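Local coordinates for protein VESB protease (Vibrio cholerae, PDB 4LK4) that probably cleaves peptide bonds within other proteins as a secreted, trypsin-like serine endopeptidase of the S1 family, at residues R10-G14 with A187-T191; E21-I25 with I154-V158; V137-T143 with Q196-G200. The protein carries 1 engineered substitution. All coordinates share one frame; numbering follows the deposited sequence.

Contact 1: residues R10-G14 with A187-T191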
loop_
_atom_site.group_PDB
_atom_site.type_symbol
_atom_site.label_atom_id
_atom_site.label_comp_id
_atom_site.label_asym_id
_atom_site.label_seq_id
_atom_site.Cartn_x
_atom_site.Cartn_y
_atom_site.Cartn_z
ATOM N N ARG A 10 14.203 16.607 20.849
ATOM C CA ARG A 10 14.798 15.502 20.045
ATOM C C ARG A 10 14.547 14.165 20.752
ATOM O O ARG A 10 15.123 13.870 21.793
ATOM C CB ARG A 10 16.295 15.760 19.850
ATOM C CG ARG A 10 16.911 15.194 18.574
ATOM C CD ARG A 10 17.914 16.189 17.973
ATOM N NE ARG A 10 18.996 15.616 17.156
ATOM C CZ ARG A 10 18.843 15.003 15.972
ATOM N NH1 ARG A 10 17.630 14.797 15.430
ATOM N NH2 ARG A 10 19.931 14.562 15.337
ATOM N N ILE A 11 13.660 13.365 20.181
ATOM C CA ILE A 11 13.245 12.109 20.791
ATOM C C ILE A 11 14.247 11.044 20.375
ATOM O O ILE A 11 14.087 10.381 19.378
ATOM C CB ILE A 11 11.821 11.714 20.346
ATOM C CG1 ILE A 11 10.839 12.888 20.555
ATOM C CG2 ILE A 11 11.371 10.495 21.133
ATOM C CD1 ILE A 11 9.866 13.113 19.416
ATOM N N ILE A 12 15.292 10.907 21.162
ATOM C CA ILE A 12 16.475 10.145 20.784
ATOM C C ILE A 12 16.199 8.651 20.948
ATOM O O ILE A 12 16.524 7.843 20.083
ATOM C CB ILE A 12 17.671 10.662 21.629
ATOM C CG1 ILE A 12 18.218 11.938 20.977
ATOM C CG2 ILE A 12 18.772 9.627 21.781
ATOM C CD1 ILE A 12 18.559 13.058 21.946
ATOM N N ASN A 13 15.580 8.299 22.060
ATOM C CA ASN A 13 15.106 6.942 22.297
ATOM C C ASN A 13 13.618 6.950 22.043
ATOM O O ASN A 13 12.940 7.986 22.160
ATOM C CB ASN A 13 15.372 6.499 23.744
ATOM C CG ASN A 13 16.840 6.576 24.126
ATOM O OD1 ASN A 13 17.281 7.503 24.801
ATOM N ND2 ASN A 13 17.605 5.604 23.675
ATOM N N GLY A 14 13.092 5.796 21.704
ATOM C CA GLY A 14 11.659 5.687 21.462
ATOM C C GLY A 14 10.955 5.985 22.754
ATOM O O GLY A 14 11.516 5.778 23.827
ATOM N N ALA A 187 17.196 6.237 6.957
ATOM C CA ALA A 187 17.290 7.182 8.034
ATOM C C ALA A 187 17.839 6.463 9.231
ATOM O O ALA A 187 17.605 5.269 9.425
ATOM C CB ALA A 187 15.928 7.740 8.345
ATOM N N ALA A 188 18.556 7.205 10.052
ATOM C CA ALA A 188 19.313 6.613 11.130
ATOM C C ALA A 188 18.802 7.023 12.474
ATOM O O ALA A 188 18.503 8.194 12.728
ATOM C CB ALA A 188 20.778 7.003 11.005
ATOM N N ARG A 189 18.740 6.037 13.348
ATOM C CA ARG A 189 18.490 6.290 14.750
ATOM C C ARG A 189 19.701 6.797 15.458
ATOM O O ARG A 189 20.819 6.586 15.009
ATOM C CB ARG A 189 17.939 5.056 15.399
ATOM C CG ARG A 189 16.489 5.034 14.988
ATOM C CD ARG A 189 15.790 3.791 15.367
ATOM N NE ARG A 189 15.702 3.670 16.812
ATOM C CZ ARG A 189 14.757 2.973 17.396
ATOM N NH1 ARG A 189 13.833 2.385 16.607
ATOM N NH2 ARG A 189 14.740 2.861 18.728
ATOM N N LEU A 190 19.480 7.506 16.549
ATOM C CA LEU A 190 20.571 8.185 17.197
ATOM C C LEU A 190 21.199 7.344 18.301
ATOM O O LEU A 190 22.084 7.827 18.948
ATOM C CB LEU A 190 20.111 9.546 17.708
ATOM C CG LEU A 190 19.218 10.321 16.720
ATOM C CD1 LEU A 190 18.744 11.636 17.335
ATOM C CD2 LEU A 190 19.920 10.570 15.405
ATOM N N THR A 191 20.769 6.087 18.467
ATOM C CA THR A 191 21.387 5.131 19.402
ATOM C C THR A 191 21.512 3.703 18.809
ATOM O O THR A 191 21.866 2.727 19.515
ATOM C CB THR A 191 20.546 5.021 20.677
ATOM O OG1 THR A 191 19.265 4.518 20.314
ATOM C CG2 THR A 191 20.386 6.381 21.378
HETATM O O HOH W 1 16.925 7.649 17.235
#
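L190 presents its CD1 methyl over the centre of one face of the R10 guanidinium, with CD1 3.6 Å from CZ. The two side chains cross at about a right angle; CD1 does most of the covering, with CD2 near NH2. R10 gets there because CG stands opposite the backbone N (chi1 -151°) and the chain bends at CG, while its NH2 is held by a salt bridge to D161. The same CD1 also rests on I12 CG1 at 3.7 Å. The other branch of I12, CG2, meets the methyl CG2 of T191 at 3.6 Å, again roughly at a right angle, and N13 brings its amide ND2 within 3.7 Å of that T191 methyl. One water joins the backbones, donating to I12 O (2.9 Å) and accepting from L190 N (2.6 Å). The R10 C to I11 N distance of 1.3 Å is that of an intact peptide bond. The R-I-I-N-G sequence fits the activation site of an S1 zymogen, still uncut. Between the two segments the hold is methyl packing and one water, while firmer bonds of 10-14 go to D159 and D161; such an interface suits a segment expected to move if cut here, as in other S1 zymogens.

Contact 2: residues E21-I25 with I154-V158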
loop_
_atom_site.group_PDB
_atom_site.type_symbol
_atom_site.label_atom_id
_atom_site.label_comp_id
_atom_site.label_asym_id
_atom_site.label_seq_id
_atom_site.Cartn_x
_atom_site.Cartn_y
_atom_site.Cartn_z
ATOM N N GLU A 21 -1.020 14.156 18.707
ATOM C CA GLU A 21 -0.086 14.476 17.617
ATOM C C GLU A 21 -0.158 13.452 16.489
ATOM O O GLU A 21 0.440 13.640 15.420
ATOM C CB GLU A 21 1.363 14.607 18.129
ATOM C CG GLU A 21 1.652 15.922 18.882
ATOM C CD GLU A 21 2.918 15.895 19.751
ATOM O OE1 GLU A 21 3.972 15.388 19.307
ATOM O OE2 GLU A 21 2.867 16.396 20.893
ATOM N N TRP A 22 -0.889 12.365 16.718
ATOM C CA TRP A 22 -0.972 11.307 15.725
ATOM C C TRP A 22 -2.410 10.826 15.501
ATOM O O TRP A 22 -2.708 9.656 15.668
ATOM C CB TRP A 22 -0.077 10.153 16.162
ATOM C CG TRP A 22 1.369 10.504 16.245
ATOM C CD1 TRP A 22 2.058 10.909 17.346
ATOM C CD2 TRP A 22 2.317 10.422 15.191
ATOM N NE1 TRP A 22 3.380 11.100 17.041
ATOM C CE2 TRP A 22 3.561 10.820 15.717
ATOM C CE3 TRP A 22 2.234 10.085 13.838
ATOM C CZ2 TRP A 22 4.705 10.879 14.938
ATOM C CZ3 TRP A 22 3.361 10.138 13.078
ATOM C CH2 TRP A 22 4.580 10.536 13.622
ATOM N N PRO A 23 -3.309 11.741 15.117
ATOM C CA PRO A 23 -4.694 11.312 14.916
ATOM C C PRO A 23 -4.869 10.488 13.646
ATOM O O PRO A 23 -5.847 9.728 13.544
ATOM C CB PRO A 23 -5.474 12.627 14.869
ATOM C CG PRO A 23 -4.487 13.647 14.395
ATOM C CD PRO A 23 -3.119 13.175 14.817
ATOM N N SER A 24 -3.910 10.581 12.720
ATOM C CA SER A 24 -3.999 9.850 11.457
ATOM C C SER A 24 -3.241 8.522 11.426
ATOM O O SER A 24 -3.189 7.872 10.391
ATOM C CB SER A 24 -3.534 10.749 10.298
ATOM O OG SER A 24 -4.423 11.853 10.077
ATOM N N ILE A 25 -2.642 8.102 12.534
ATOM C CA ILE A 25 -1.942 6.812 12.570
ATOM C C ILE A 25 -2.935 5.666 12.403
ATOM O O ILE A 25 -4.114 5.790 12.740
ATOM C CB ILE A 25 -1.229 6.611 13.910
ATOM C CG1 ILE A 25 -0.212 5.483 13.871
ATOM C CG2 ILE A 25 -2.236 6.274 15.002
ATOM C CD1 ILE A 25 0.960 5.730 12.954
ATOM N N ILE A 154 1.049 0.619 23.499
ATOM C CA ILE A 154 1.028 2.078 23.386
ATOM C C ILE A 154 1.858 2.532 22.170
ATOM O O ILE A 154 3.011 2.104 21.956
ATOM C CB ILE A 154 1.614 2.717 24.668
ATOM C CG1 ILE A 154 0.923 2.165 25.917
ATOM C CG2 ILE A 154 1.565 4.251 24.654
ATOM C CD1 ILE A 154 -0.397 2.809 26.252
ATOM N N LEU A 155 1.271 3.426 21.394
ATOM C CA LEU A 155 1.952 3.996 20.244
ATOM C C LEU A 155 3.246 4.688 20.667
ATOM O O LEU A 155 3.254 5.509 21.562
ATOM C CB LEU A 155 1.007 4.970 19.531
ATOM C CG LEU A 155 1.539 5.699 18.304
ATOM C CD1 LEU A 155 1.833 4.716 17.176
ATOM C CD2 LEU A 155 0.552 6.762 17.867
ATOM N N GLN A 156 4.345 4.294 20.046
ATOM C CA GLN A 156 5.633 4.921 20.256
ATOM C C GLN A 156 6.034 5.854 19.098
ATOM O O GLN A 156 5.562 5.721 17.962
ATOM C CB GLN A 156 6.717 3.873 20.334
ATOM C CG GLN A 156 6.495 2.731 21.304
ATOM C CD GLN A 156 6.635 3.222 22.697
ATOM O OE1 GLN A 156 7.711 3.663 23.119
ATOM N NE2 GLN A 156 5.526 3.263 23.394
ATOM N N GLU A 157 6.941 6.778 19.391
ATOM C CA GLU A 157 7.565 7.592 18.371
ATOM C C GLU A 157 9.060 7.685 18.640
ATOM O O GLU A 157 9.505 7.402 19.734
ATOM C CB GLU A 157 6.910 8.975 18.276
ATOM C CG GLU A 157 6.732 9.720 19.592
ATOM C CD GLU A 157 6.266 11.160 19.419
ATOM O OE1 GLU A 157 6.316 11.654 18.278
ATOM O OE2 GLU A 157 5.854 11.818 20.403
ATOM N N VAL A 158 9.836 8.031 17.626
ATOM C CA VAL A 158 11.263 8.266 17.789
ATOM C C VAL A 158 11.787 9.133 16.647
ATOM O O VAL A 158 11.268 9.104 15.519
ATOM C CB VAL A 158 12.034 6.938 17.846
ATOM C CG1 VAL A 158 11.910 6.181 16.535
ATOM C CG2 VAL A 158 13.500 7.147 18.232
HETATM O O HOH W 2 6.330 14.004 17.437
HETATM O O HOH W 3 6.544 14.404 20.975
#
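E157 OE1 is gripped by two donors: the indole NE1 of W22, 3.2 Å away in a weak bond with an N-H...O angle of 152°, and a water 2.5 Å from OE1. The carboxylate oxygen lies at the indole edge, near the ring plane, while the carboxylate plane itself stands almost perpendicular (86°) to the ring. A chi1 of 49° places E157 CG between its backbone N and carbonyl carbon, and from there an extended chain carries the carboxylate to the indole. A second water donates to E157 OE2 at 2.7 Å and also to E21 OE1; the first water reaches E21 OE1 only weakly. Between the two acids, E21 OE1 and E157 OE2 are 4.2 Å apart.

Deeper in, L155 divides its two methyls. CD2 lies against W22 CB at 3.8 Å and also touches I25 CG2, whereas CD1 meets I25 CG1 at 4.0 Å; L155 and I25 lie alongside one another, running in opposite directions. P202, V204, T136 and A138 pack on W22 too, so the indole rests among strands of the sheet containing 156-162, while I25 starts strand 25-30 of the six-stranded barrel. The contact therefore links the two barrels of the trypsin fold. Chemically, the two waters, each donating to both acids, probably offset part of the repulsion between the carboxylates, whose proximity might raise the proton affinity of one of them.

Contact 3: residues V137-T143 with Q196-G200. Engineered in segment 196-200: A199 (natural residue Ser).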
loop_
_atom_site.group_PDB
_atom_site.type_symbol
_atom_site.label_atom_id
_atom_site.label_comp_id
_atom_site.label_asym_id
_atom_site.label_seq_id
_atom_site.Cartn_x
_atom_site.Cartn_y
_atom_site.Cartn_z
ATOM N N VAL A 137 9.354 8.810 13.221
ATOM C CA VAL A 137 8.710 7.554 12.924
ATOM C C VAL A 137 7.742 7.219 14.026
ATOM O O VAL A 137 8.003 7.503 15.186
ATOM C CB VAL A 137 9.715 6.390 12.964
ATOM C CG1 VAL A 137 9.075 5.140 12.405
ATOM C CG2 VAL A 137 10.937 6.711 12.133
ATOM N N ALA A 138 6.644 6.566 13.704
ATOM C CA ALA A 138 5.672 6.225 14.734
ATOM C C ALA A 138 5.139 4.824 14.519
ATOM O O ALA A 138 4.955 4.382 13.394
ATOM C CB ALA A 138 4.536 7.232 14.763
ATOM N N GLY A 139 4.919 4.120 15.619
ATOM C CA GLY A 139 4.343 2.799 15.562
ATOM C C GLY A 139 4.534 2.073 16.866
ATOM O O GLY A 139 5.128 2.620 17.808
ATOM N N TRP A 140 4.081 0.820 16.893
ATOM C CA TRP A 140 4.115 0.005 18.098
ATOM C C TRP A 140 5.429 -0.802 18.291
ATOM O O TRP A 140 5.835 -1.146 19.447
ATOM C CB TRP A 140 2.857 -0.844 18.184
ATOM C CG TRP A 140 1.621 -0.001 18.508
ATOM C CD1 TRP A 140 1.066 0.220 19.751
ATOM C CD2 TRP A 140 0.785 0.692 17.576
ATOM N NE1 TRP A 140 -0.036 1.035 19.636
ATOM C CE2 TRP A 140 -0.231 1.332 18.315
ATOM C CE3 TRP A 140 0.814 0.862 16.187
ATOM C CZ2 TRP A 140 -1.218 2.119 17.711
ATOM C CZ3 TRP A 140 -0.183 1.653 15.585
ATOM C CH2 TRP A 140 -1.178 2.261 16.345
ATOM N N GLY A 141 6.182 -0.989 17.229
ATOM C CA GLY A 141 7.451 -1.733 17.367
ATOM C C GLY A 141 8.682 -1.056 17.983
ATOM O O GLY A 141 9.716 -1.723 18.162
ATOM N N ILE A 142 8.633 0.244 18.290
ATOM C CA ILE A 142 9.886 1.010 18.385
ATOM C C ILE A 142 10.731 0.651 19.614
ATOM O O ILE A 142 10.217 0.586 20.712
ATOM C CB ILE A 142 9.641 2.516 18.244
ATOM C CG1 ILE A 142 8.968 2.760 16.875
ATOM C CG2 ILE A 142 10.960 3.283 18.355
ATOM C CD1 ILE A 142 8.477 4.164 16.643
ATOM N N THR A 143 12.032 0.433 19.383
ATOM C CA THR A 143 12.938 -0.316 20.284
ATOM C C THR A 143 14.323 0.356 20.452
ATOM O O THR A 143 15.146 0.393 19.531
ATOM C CB THR A 143 13.104 -1.801 19.782
ATOM O OG1 THR A 143 11.857 -2.481 19.890
ATOM C CG2 THR A 143 14.122 -2.590 20.595
ATOM N N GLN A 196 13.311 -1.182 15.776
ATOM C CA GLN A 196 12.061 -1.217 14.988
ATOM C C GLN A 196 11.498 -2.594 14.690
ATOM O O GLN A 196 12.184 -3.452 14.131
ATOM C CB GLN A 196 12.212 -0.524 13.632
ATOM C CG GLN A 196 10.932 -0.522 12.779
ATOM C CD GLN A 196 9.753 0.245 13.406
ATOM O OE1 GLN A 196 8.859 -0.351 14.041
ATOM N NE2 GLN A 196 9.725 1.574 13.184
ATOM N N GLY A 197 10.203 -2.744 14.980
ATOM C CA GLY A 197 9.485 -4.016 14.828
ATOM C C GLY A 197 8.241 -4.042 13.939
ATOM O O GLY A 197 7.861 -5.126 13.521
ATOM N N ASP A 198 7.579 -2.894 13.674
ATOM C CA ASP A 198 6.330 -2.890 12.843
ATOM C C ASP A 198 6.384 -1.979 11.572
ATOM O O ASP A 198 6.266 -0.697 11.593
ATOM C CB ASP A 198 5.011 -2.743 13.699
ATOM C CG ASP A 198 4.579 -1.283 13.939
ATOM O OD1 ASP A 198 5.439 -0.370 13.806
ATOM O OD2 ASP A 198 3.392 -1.050 14.291
ATOM N N ALA A 199 6.551 -2.688 10.452
ATOM C CA ALA A 199 6.471 -2.099 9.126
ATOM C C ALA A 199 5.128 -1.437 8.834
ATOM O O ALA A 199 4.135 -1.688 9.499
ATOM C CB ALA A 199 6.748 -3.167 8.084
ATOM N N GLY A 200 5.130 -0.589 7.823
ATOM C CA GLY A 200 3.922 0.055 7.320
ATOM C C GLY A 200 3.627 1.439 7.897
ATOM O O GLY A 200 2.879 2.230 7.302
HETATM O O HOH W 4 6.878 2.159 13.053
#
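The G-D-S-G signature of S1 proteases, which carries the nucleophilic serine in this family, runs through G197-G200 here, with an engineered alanine at A199 in place of that serine. A199 touches H56. Facing this segment is the end of strand 134-139 and the turn after it.

D198 provides the main polar link. Its OD2 accepts the backbone N-H of W140 at 3.3 Å with an N-H...O angle of 160°, the donor lying above the carboxylate plane, 49° out of it. OD2 also sits at the edge of the W140 ring, 3.7 Å from CE3, with ring and carboxylate planes nearly perpendicular. With chi1 at 89°, CG lies between the backbone N and the carbonyl carbon, which turns the carboxylate toward W140. The strongest partner of OD2 lies outside the two segments, Q39 NE2. A water 3.0 Å from D198 OD1 accepts from Q196 NE2 at 2.9 Å.

Q196 folds back over its own segment: its OE1 takes the N-H of D198 at 2.9 Å and, weakly, that of G197. Its NE2 end lies against V137 CG1 (3.7 Å) and beside I142 CG1. Absence of a side chain at G141 and G197 lets their CA atoms approach to 4.0 Å. T143 OG1 donates to G141 O, a bond closed within 137-143.

In active S1 enzymes the aspartate before the serine pairs with the freed N-terminus. Here it is bonded instead to W140 and to Q39, which lies two residues before C41 as does the corresponding histidine of chymotrypsinogen. With residues 144-150 and 192-195 unmodelled, the arrangement is that expected of a trypsin-like zymogen whose activation domain is partly disordered.

How the contacts relate
All three contacts lie in the trypsin-like part of the chain and reach one antiparallel sheet. Contacts 2 and 3 are closest, their centres about 10 Å apart, and neighbouring strands join them: Q156 N lies 2.9 Å from G139 O and V158 O 3.0 Å from V137 N, both probable hydrogen bonds. Contact 1 is centred about 12 Å from contact 3, with R189 NH1 3.5 Å from I142 CG2, and about 15 Å from contact 2, where V158 CG2 packs against I11 O and I12 O. I11 N, the would-be new N-terminus in contact 1, is 17.2 Å from D198 OD1 in contact 3, so the pairing seen in active S1 enzymes has not formed.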